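Local coordinates for protein myroilysin (Myroides sp. CSLB8, PDB 5ZJK) that probably acts as a zinc-dependent metalloendopeptidase of the astacin family, cutting peptide bonds inside protein chains, at residues A2-T7 / T155-Y160; I112-H117 / S161-Q166; P118-P123 / F150-T155. All blocks are in the same frame, centred on the assembly; numbering follows the deposited sequence.

Interaction 1 of 3, residues A2-T7 / T155-Y160; sequences AVVRST and TTQTQY
A two-stranded antiparallel sheet joins the amino-terminal strand 2-4 to strand 158-160, with Val3 facing Gln159 as its hydrogen-bonded pair. The axes of these short strands approach to 4.5 Å, and their directions differ by 161°. Val3 N donates to Gln159 O at 2.9 Å in a nearly straight bond (169° at the hydrogen), and Gln159 N returns the bond to Val3 O. The flanking pairs, Ala2 with Tyr160 and Val4 with Thr158, are non-hydrogen-bonded; at the first of them Ala2 CB meets Tyr160 CB at 3.9 Å. Beyond the strands, Arg5 N adds a third backbone bond, 2.9 Å long, to Gln157 O. That carbonyl also accepts from a water which in turn accepts from Ser6 N, so Gln157 O holds Arg5 directly and Ser6 through the water.

The Arg5 side chain runs back over the sheet. Its chain bends at chi3, which lays the guanidinium across Gln159: CB of Gln159 sits under the centre of one face, 3.6 Å from Arg5 CZ, and the guanidinium and amide planes are only 16° apart. The amide oxygen itself is taken by Lys8 NZ. At the far end of the segment Val4 O is gripped twice by Thr7, through its backbone N and its OG1, the latter at 2.7 Å, which closes the short 3-10 turn.

Ala2, Val4, Thr158 and Tyr160 share one face, where Val4 touches Ile112 and Thr158 touches Pro118. Val3 and Gln159 share the other and rest on helix 192-201. Holding the amino-terminal strand against the domain in this way is consistent with the buried amino terminus of mature astacin-family peptidases.

Interaction 2 of 3, residues I112-H117 / S161-Q166; sequences IHEHQH and SAYDTQ. With ZN (zinc ion), chain S.
The His117 ring carries Tyr163 over one face, with Tyr163 CA 4.0 Å from the ring centroid and only 5° off the normal, a CH-pi contact. At the ring's edge, near its plane, lies Ser161 O, 3.0 Å from His117 NE2, while ND1 is hydrogen-bonded to Leu119 N. His117 CG stands anti to its backbone N (chi1 -163°), which sets the imidazole beside Ser161 and Tyr163. The Tyr163 ring is met at its edge by Glu114 O, 3.3 Å from Tyr163 CE1, and its hydroxyl bonds His170. Its plane lies 9° from that of the Glu114 carboxylate, and Glu114 CG packs against Tyr163 CD1.

Glu114 makes the hydrogen bond across the contact. Its chain bends at chi2, and OE2 accepts from Asp164 N at 2.9 Å through its anti lone pair. The same oxygen accepts from the amino group of Gly1, the start of the mature chain, which also bonds Ser161 OG. Replacing Glu114 by alanine is likely to cost Asp164 N its acceptor and the Gly1 amino group one of its partners, and to open a gap beside the Tyr163 ring. Asp164 turns its own carboxylate elsewhere: OD2 bonds Ser191, and OD1, met from above its plane, takes Gln166 N in an Asx turn.

One residue before Glu114, His113 NE2 binds the zinc ion at 2.2 Å together with His103 and His107; Glu114 thus ends the HExxHxxGxxHE signature of astacins. Its backbone also pairs with Met169, by its sequence setting probably the Met-turn methionine of metzincins. The chemistry is consistent with a link, as in astacins, between a trimmed amino terminus and the metal site: the probably positive terminal ammonium is likely to stabilise the negative charge of the buried Glu114 carboxylate.

Interaction 3 of 3, residues P118-P123 / F150-T155; sequences PLTNIP and FATYST
Pro118 forms the closely packed end of this contact, laid against the backbone of Tyr153 and Ser154. Its CA approaches Tyr153 O to 3.3 Å in a CA-H...O contact, with 135° at the hydrogen, and its CB lies 3.7 Å from Ser154 C. The same CB meets Thr155 CG2 at 3.9 Å. With OG1 of Thr155 placed between its backbone N and carbonyl carbon (chi1 57°), the methyl branch is the one that turns to the proline.

The rest is looser. The Leu119 and Thr155 side chains cross at about a right angle, with Leu119 CD2 4.1 Å from Thr155 CG2, and farther along the chain Thr120 and Thr152 touch through their CG2 methyls alone, 4.0 Å apart. No hydrogen bond spans the two segments. Leu119 and Thr152 are solvent-exposed, and none of the touching residues is fully buried, so the 255 Å² buried is a thin, mainly apolar seam between two largely irregular segments.

Segment 118-123 leads from the zinc-ligand loop to helix 126-134, and segment 150-155 leaves helix 142-150 for strand 158-160. On that strand Pro118 rests on Thr158 and Tyr160, and Leu119 on Tyr160, while Tyr153 turns inward to Ile112 and to Val4 of strand 2-4; at the other end the Phe150 ring packs on helix 126-134, edge-to-face with Tyr130.

How the interactions relate
Interactions 1 and 2 are partly buried, whereas interaction 3 lies at the surface. Their chemistry follows their place: paired backbone bonds in interaction 1, a carboxylate and a ring face on the zinc-ligand loop itself in interaction 2, and methyl and proline packing in interaction 3. Segment 112-117 is the common neighbour. Ile112 N lies 2.9 Å from Ala2 O, probably hydrogen-bonded, and Gln116 O lies 3.0 Å from Tyr153 N, so the zinc-ligand loop sits between strand 2-4 and the loop 150-155. Interactions 1 and 3 share Thr155 and meet along strand 158-160.

Interaction 1 of 3, residues A2-T7 / T155-Y160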
loop_
_atom_site.group_PDB
_atom_site.type_symbol
_atom_site.label_atom_id
_atom_site.label_comp_id
_atom_site.label_asym_id
_atom_site.label_seq_id
_atom_site.Cartn_x
_atom_site.Cartn_y
_atom_site.Cartn_z
ATOM N N ALA A 2 5.482 -7.066 5.501
ATOM C CA ALA A 2 6.830 -6.579 5.767
ATOM C C ALA A 2 6.852 -5.059 5.895
ATOM O O ALA A 2 6.279 -4.349 5.073
ATOM C CB ALA A 2 7.781 -7.034 4.674
ATOM N N VAL A 3 7.517 -4.574 6.937
ATOM C CA VAL A 3 7.628 -3.145 7.196
ATOM C C VAL A 3 9.088 -2.714 7.186
ATOM O O VAL A 3 9.932 -3.384 7.774
ATOM C CB VAL A 3 7.005 -2.768 8.558
ATOM C CG1 VAL A 3 7.255 -1.302 8.887
ATOM C CG2 VAL A 3 5.524 -3.079 8.575
ATOM N N VAL A 4 9.390 -1.608 6.513
ATOM C CA VAL A 4 10.711 -1.006 6.631
ATOM C C VAL A 4 10.861 -0.455 8.044
ATOM O O VAL A 4 10.120 0.443 8.445
ATOM C CB VAL A 4 10.935 0.116 5.600
ATOM C CG1 VAL A 4 12.291 0.770 5.813
ATOM C CG2 VAL A 4 10.827 -0.432 4.189
ATOM N N ARG A 5 11.811 -1.004 8.795
ATOM C CA ARG A 5 11.967 -0.686 10.213
ATOM C C ARG A 5 12.134 0.805 10.488
ATOM O O ARG A 5 11.592 1.326 11.461
ATOM C CB ARG A 5 13.163 -1.441 10.797
ATOM C CG ARG A 5 12.979 -2.944 10.878
ATOM C CD ARG A 5 13.984 -3.566 11.838
ATOM N NE ARG A 5 13.322 -4.315 12.901
ATOM C CZ ARG A 5 13.151 -5.633 12.889
ATOM N NH1 ARG A 5 13.602 -6.354 11.872
ATOM N NH2 ARG A 5 12.533 -6.232 13.898
ATOM N N SER A 6 12.880 1.489 9.627
ATOM C CA SER A 6 13.191 2.898 9.841
ATOM C C SER A 6 12.015 3.824 9.536
ATOM O O SER A 6 12.099 5.030 9.759
ATOM C CB SER A 6 14.400 3.302 8.996
ATOM O OG SER A 6 14.190 3.002 7.629
ATOM N N THR A 7 10.920 3.261 9.032
ATOM C CA THR A 7 9.751 4.065 8.690
ATOM C C THR A 7 8.621 3.900 9.701
ATOM O O THR A 7 7.569 4.523 9.567
ATOM C CB THR A 7 9.210 3.711 7.291
ATOM O OG1 THR A 7 8.691 2.375 7.296
ATOM C CG2 THR A 7 10.307 3.827 6.247
ATOM N N THR A 155 16.218 -8.608 4.782
ATOM C CA THR A 155 15.749 -8.986 6.109
ATOM C C THR A 155 16.327 -8.074 7.186
ATOM O O THR A 155 15.822 -8.028 8.308
ATOM C CB THR A 155 16.118 -10.445 6.437
ATOM O OG1 THR A 155 17.536 -10.618 6.322
ATOM C CG2 THR A 155 15.420 -11.400 5.482
ATOM N N THR A 156 17.386 -7.349 6.839
ATOM C CA THR A 156 18.084 -6.499 7.797
ATOM C C THR A 156 17.407 -5.143 7.980
ATOM O O THR A 156 17.474 -4.554 9.058
ATOM C CB THR A 156 19.548 -6.270 7.377
ATOM O OG1 THR A 156 19.588 -5.652 6.085
ATOM C CG2 THR A 156 20.297 -7.592 7.321
ATOM N N GLN A 157 16.760 -4.649 6.931
ATOM C CA GLN A 157 16.094 -3.352 6.998
ATOM C C GLN A 157 14.602 -3.479 7.276
ATOM O O GLN A 157 13.910 -2.474 7.434
ATOM C CB GLN A 157 16.305 -2.568 5.700
ATOM C CG GLN A 157 17.455 -1.575 5.749
ATOM C CD GLN A 157 17.228 -0.376 4.848
ATOM O OE1 GLN A 157 17.768 -0.302 3.743
ATOM N NE2 GLN A 157 16.422 0.571 5.316
ATOM N N THR A 158 14.105 -4.709 7.339
ATOM C CA THR A 158 12.670 -4.921 7.491
ATOM C C THR A 158 12.285 -5.819 8.661
ATOM O O THR A 158 13.015 -6.736 9.032
ATOM C CB THR A 158 12.056 -5.528 6.213
ATOM O OG1 THR A 158 12.742 -6.741 5.880
ATOM C CG2 THR A 158 12.161 -4.553 5.051
ATOM N N GLN A 159 11.124 -5.525 9.237
ATOM C CA GLN A 159 10.461 -6.410 10.182
ATOM C C GLN A 159 9.337 -7.115 9.434
ATOM O O GLN A 159 8.465 -6.462 8.862
ATOM C CB GLN A 159 9.920 -5.627 11.377
ATOM C CG GLN A 159 9.150 -6.460 12.384
ATOM C CD GLN A 159 8.530 -5.612 13.475
ATOM O OE1 GLN A 159 8.387 -4.399 13.325
ATOM N NE2 GLN A 159 8.159 -6.245 14.580
ATOM N N TYR A 160 9.358 -8.443 9.425
ATOM C CA TYR A 160 8.494 -9.191 8.519
ATOM C C TYR A 160 7.866 -10.436 9.132
ATOM O O TYR A 160 8.392 -11.015 10.081
ATOM C CB TYR A 160 9.287 -9.593 7.274
ATOM C CG TYR A 160 10.562 -10.341 7.592
ATOM C CD1 TYR A 160 10.565 -11.722 7.735
ATOM C CD2 TYR A 160 11.763 -9.664 7.757
ATOM C CE1 TYR A 160 11.727 -12.408 8.029
ATOM C CE2 TYR A 160 12.929 -10.341 8.052
ATOM C CZ TYR A 160 12.905 -11.712 8.186
ATOM O OH TYR A 160 14.064 -12.391 8.479
HETATM O O HOH W 1 14.503 0.104 8.122
#

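Interaction 2 of 3, residues I112-H117 / S161-Q166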
loop_
_atom_site.group_PDB
_atom_site.type_symbol
_atom_site.label_atom_id
_atom_site.label_comp_id
_atom_site.label_asym_id
_atom_site.label_seq_id
_atom_site.Cartn_x
_atom_site.Cartn_y
_atom_site.Cartn_z
ATOM N N ILE A 112 5.657 -2.523 2.937
ATOM C CA ILE A 112 6.073 -2.575 1.543
ATOM C C ILE A 112 5.139 -3.449 0.720
ATOM O O ILE A 112 4.126 -3.937 1.218
ATOM C CB ILE A 112 7.500 -3.126 1.403
ATOM C CG1 ILE A 112 7.571 -4.539 1.986
ATOM C CG2 ILE A 112 8.491 -2.211 2.093
ATOM C CD1 ILE A 112 8.831 -5.289 1.634
ATOM N N HIS A 113 5.502 -3.699 -0.514
ATOM C CA HIS A 113 4.759 -4.569 -1.386
ATOM C C HIS A 113 5.135 -5.970 -1.080
ATOM O O HIS A 113 6.281 -6.245 -0.992
ATOM C CB HIS A 113 5.075 -4.281 -2.814
ATOM C CG HIS A 113 4.389 -3.081 -3.334
ATOM N ND1 HIS A 113 4.919 -2.297 -4.312
ATOM C CD2 HIS A 113 3.213 -2.537 -3.017
ATOM C CE1 HIS A 113 4.115 -1.298 -4.552
ATOM N NE2 HIS A 113 3.065 -1.424 -3.783
ATOM N N GLU A 114 4.156 -6.857 -0.985
ATOM C CA GLU A 114 4.394 -8.234 -0.570
ATOM C C GLU A 114 5.087 -9.057 -1.654
ATOM O O GLU A 114 5.675 -10.099 -1.366
ATOM C CB GLU A 114 3.076 -8.900 -0.164
ATOM C CG GLU A 114 3.236 -10.198 0.624
ATOM C CD GLU A 114 3.738 -9.984 2.044
ATOM O OE1 GLU A 114 4.007 -8.827 2.426
ATOM O OE2 GLU A 114 3.862 -10.982 2.785
ATOM N N HIS A 115 5.029 -8.588 -2.896
ATOM C CA HIS A 115 5.731 -9.272 -3.977
ATOM C C HIS A 115 7.209 -8.888 -3.974
ATOM O O HIS A 115 7.992 -9.381 -4.785
ATOM C CB HIS A 115 5.091 -8.960 -5.334
ATOM C CG HIS A 115 5.202 -7.525 -5.749
ATOM N ND1 HIS A 115 4.234 -6.590 -5.459
ATOM C CD2 HIS A 115 6.161 -6.872 -6.447
ATOM C CE1 HIS A 115 4.594 -5.418 -5.955
ATOM N NE2 HIS A 115 5.760 -5.563 -6.557
ATOM N N GLN A 116 7.578 -8.010 -3.048
ATOM C CA GLN A 116 8.972 -7.632 -2.846
ATOM C C GLN A 116 9.426 -8.030 -1.445
ATOM O O GLN A 116 10.391 -7.482 -0.912
ATOM C CB GLN A 116 9.161 -6.129 -3.063
ATOM C CG GLN A 116 8.730 -5.641 -4.436
ATOM C CD GLN A 116 9.073 -4.184 -4.673
ATOM O OE1 GLN A 116 8.456 -3.288 -4.098
ATOM N NE2 GLN A 116 10.066 -3.940 -5.520
ATOM N N HIS A 117 8.710 -8.988 -0.860
ATOM C CA HIS A 117 8.998 -9.505 0.476
ATOM C C HIS A 117 10.439 -10.005 0.579
ATOM O O HIS A 117 10.962 -10.594 -0.363
ATOM C CB HIS A 117 8.013 -10.630 0.812
ATOM C CG HIS A 117 7.937 -10.964 2.269
ATOM N ND1 HIS A 117 8.786 -11.865 2.872
ATOM C CD2 HIS A 117 7.105 -10.521 3.242
ATOM C CE1 HIS A 117 8.484 -11.961 4.155
ATOM N NE2 HIS A 117 7.468 -11.156 4.404
ATOM N N SER A 161 6.731 -10.838 8.568
ATOM C CA SER A 161 6.133 -12.131 8.860
ATOM C C SER A 161 6.496 -13.091 7.738
ATOM O O SER A 161 7.346 -12.784 6.903
ATOM C CB SER A 161 4.616 -12.020 8.996
ATOM O OG SER A 161 3.999 -11.889 7.727
ATOM N N ALA A 162 5.852 -14.251 7.714
ATOM C CA ALA A 162 6.014 -15.168 6.596
ATOM C C ALA A 162 5.382 -14.553 5.352
ATOM O O ALA A 162 4.428 -13.784 5.453
ATOM C CB ALA A 162 5.391 -16.517 6.909
ATOM N N TYR A 163 5.929 -14.886 4.186
ATOM C CA TYR A 163 5.411 -14.388 2.915
ATOM C C TYR A 163 3.938 -14.754 2.742
ATOM O O TYR A 163 3.569 -15.927 2.793
ATOM C CB TYR A 163 6.252 -14.936 1.759
ATOM C CG TYR A 163 5.646 -14.753 0.387
ATOM C CD1 TYR A 163 5.401 -13.486 -0.127
ATOM C CD2 TYR A 163 5.340 -15.850 -0.405
ATOM C CE1 TYR A 163 4.853 -13.320 -1.386
ATOM C CE2 TYR A 163 4.795 -15.695 -1.663
ATOM C CZ TYR A 163 4.551 -14.429 -2.149
ATOM O OH TYR A 163 4.007 -14.276 -3.402
ATOM N N ASP A 164 3.101 -13.739 2.549
ATOM C CA ASP A 164 1.652 -13.919 2.523
ATOM C C ASP A 164 1.048 -13.540 1.173
ATOM O O ASP A 164 0.919 -12.360 0.850
ATOM C CB ASP A 164 1.006 -13.094 3.640
ATOM C CG ASP A 164 -0.505 -13.212 3.662
ATOM O OD1 ASP A 164 -1.032 -14.252 3.214
ATOM O OD2 ASP A 164 -1.167 -12.265 4.135
ATOM N N THR A 165 0.663 -14.548 0.397
ATOM C CA THR A 165 0.120 -14.337 -0.943
ATOM C C THR A 165 -1.259 -13.682 -0.936
ATOM O O THR A 165 -1.731 -13.206 -1.968
ATOM C CB THR A 165 0.015 -15.664 -1.721
ATOM O OG1 THR A 165 -0.779 -16.595 -0.976
ATOM C CG2 THR A 165 1.389 -16.258 -1.955
ATOM N N GLN A 166 -1.906 -13.662 0.224
ATOM C CA GLN A 166 -3.255 -13.120 0.328
ATOM C C GLN A 166 -3.261 -11.728 0.949
ATOM O O GLN A 166 -4.321 -11.146 1.175
ATOM C CB GLN A 166 -4.141 -14.062 1.143
ATOM C CG GLN A 166 -4.352 -15.419 0.496
ATOM C CD GLN A 166 -5.085 -16.388 1.400
ATOM O OE1 GLN A 166 -5.889 -15.984 2.240
ATOM N NE2 GLN A 166 -4.809 -17.676 1.234
HETATM ZN ZN ZN S . 1.367 -0.163 -3.102
#

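Interaction 3 of 3, residues P118-P123 / F150-T155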
loop_
_atom_site.group_PDB
_atom_site.type_symbol
_atom_site.label_atom_id
_atom_site.label_comp_id
_atom_site.label_asym_id
_atom_site.label_seq_id
_atom_site.Cartn_x
_atom_site.Cartn_y
_atom_site.Cartn_z
ATOM N N PRO A 118 11.094 -9.759 1.725
ATOM C CA PRO A 118 12.499 -10.152 1.897
ATOM C C PRO A 118 12.730 -11.664 1.889
ATOM O O PRO A 118 13.853 -12.099 1.638
ATOM C CB PRO A 118 12.862 -9.560 3.266
ATOM C CG PRO A 118 11.560 -9.369 3.963
ATOM C CD PRO A 118 10.587 -9.011 2.887
ATOM N N LEU A 119 11.691 -12.448 2.154
ATOM C CA LEU A 119 11.828 -13.901 2.200
ATOM C C LEU A 119 11.431 -14.571 0.889
ATOM O O LEU A 119 11.615 -15.777 0.725
ATOM C CB LEU A 119 10.988 -14.483 3.340
ATOM C CG LEU A 119 11.386 -14.139 4.775
ATOM C CD1 LEU A 119 10.456 -14.830 5.757
ATOM C CD2 LEU A 119 12.832 -14.522 5.042
ATOM N N THR A 120 10.889 -13.795 -0.043
ATOM C CA THR A 120 10.326 -14.369 -1.260
ATOM C C THR A 120 11.336 -14.467 -2.402
ATOM O O THR A 120 12.368 -13.795 -2.404
ATOM C CB THR A 120 9.106 -13.559 -1.751
ATOM O OG1 THR A 120 8.279 -14.388 -2.578
ATOM C CG2 THR A 120 9.545 -12.336 -2.545
ATOM N N ASN A 121 11.024 -15.332 -3.360
ATOM C CA ASN A 121 11.782 -15.455 -4.599
ATOM C C ASN A 121 10.821 -15.843 -5.716
ATOM O O ASN A 121 10.893 -16.941 -6.268
ATOM C CB ASN A 121 12.907 -16.483 -4.458
ATOM C CG ASN A 121 13.813 -16.528 -5.677
ATOM O OD1 ASN A 121 13.682 -15.719 -6.594
ATOM N ND2 ASN A 121 14.742 -17.476 -5.687
ATOM N N ILE A 122 9.911 -14.924 -6.026
ATOM C CA ILE A 122 8.846 -15.153 -6.996
ATOM C C ILE A 122 9.393 -15.468 -8.387
ATOM O O ILE A 122 10.252 -14.752 -8.898
ATOM C CB ILE A 122 7.912 -13.928 -7.063
ATOM C CG1 ILE A 122 7.174 -13.766 -5.733
ATOM C CG2 ILE A 122 6.917 -14.059 -8.205
ATOM C CD1 ILE A 122 6.482 -12.438 -5.573
ATOM N N PRO A 123 8.899 -16.558 -8.996
ATOM C CA PRO A 123 9.353 -17.017 -10.313
ATOM C C PRO A 123 8.795 -16.189 -11.469
ATOM O O PRO A 123 7.901 -16.647 -12.180
ATOM C CB PRO A 123 8.827 -18.452 -10.375
ATOM C CG PRO A 123 7.601 -18.424 -9.535
ATOM C CD PRO A 123 7.897 -17.470 -8.413
ATOM N N PHE A 150 10.695 -6.859 -9.665
ATOM C CA PHE A 150 11.705 -7.896 -9.479
ATOM C C PHE A 150 12.484 -7.755 -8.172
ATOM O O PHE A 150 12.746 -8.746 -7.490
ATOM C CB PHE A 150 12.683 -7.896 -10.658
ATOM C CG PHE A 150 12.055 -8.278 -11.970
ATOM C CD1 PHE A 150 10.801 -8.867 -12.015
ATOM C CD2 PHE A 150 12.723 -8.051 -13.161
ATOM C CE1 PHE A 150 10.225 -9.218 -13.219
ATOM C CE2 PHE A 150 12.153 -8.400 -14.370
ATOM C CZ PHE A 150 10.902 -8.985 -14.399
ATOM N N ALA A 151 12.851 -6.525 -7.827
ATOM C CA ALA A 151 13.678 -6.276 -6.650
ATOM C C ALA A 151 12.942 -6.598 -5.354
ATOM O O ALA A 151 11.749 -6.336 -5.224
ATOM C CB ALA A 151 14.155 -4.831 -6.637
ATOM N N THR A 152 13.668 -7.171 -4.399
ATOM C CA THR A 152 13.116 -7.466 -3.083
ATOM C C THR A 152 13.874 -6.702 -2.005
ATOM O O THR A 152 15.002 -6.263 -2.222
ATOM C CB THR A 152 13.170 -8.972 -2.765
ATOM O OG1 THR A 152 14.533 -9.411 -2.747
ATOM C CG2 THR A 152 12.400 -9.765 -3.806
ATOM N N TYR A 153 13.248 -6.544 -0.845
ATOM C CA TYR A 153 13.895 -5.885 0.282
ATOM C C TYR A 153 14.778 -6.870 1.039
ATOM O O TYR A 153 14.788 -8.062 0.737
ATOM C CB TYR A 153 12.854 -5.272 1.220
ATOM C CG TYR A 153 12.232 -3.995 0.696
ATOM C CD1 TYR A 153 11.346 -4.018 -0.374
ATOM C CD2 TYR A 153 12.526 -2.769 1.277
ATOM C CE1 TYR A 153 10.775 -2.855 -0.853
ATOM C CE2 TYR A 153 11.960 -1.601 0.804
ATOM C CZ TYR A 153 11.085 -1.650 -0.260
ATOM O OH TYR A 153 10.518 -0.490 -0.734
ATOM N N SER A 154 15.524 -6.369 2.018
ATOM C CA SER A 154 16.403 -7.221 2.807
ATOM C C SER A 154 15.810 -7.494 4.183
ATOM O O SER A 154 15.006 -6.713 4.692
ATOM C CB SER A 154 17.787 -6.585 2.949
ATOM O OG SER A 154 17.770 -5.532 3.897
ATOM N N THR A 155 16.218 -8.608 4.782
ATOM C CA THR A 155 15.749 -8.986 6.109
ATOM C C THR A 155 16.327 -8.074 7.186
ATOM O O THR A 155 15.822 -8.028 8.308
ATOM C CB THR A 155 16.118 -10.445 6.437
ATOM O OG1 THR A 155 17.536 -10.618 6.322
ATOM C CG2 THR A 155 15.420 -11.400 5.482
#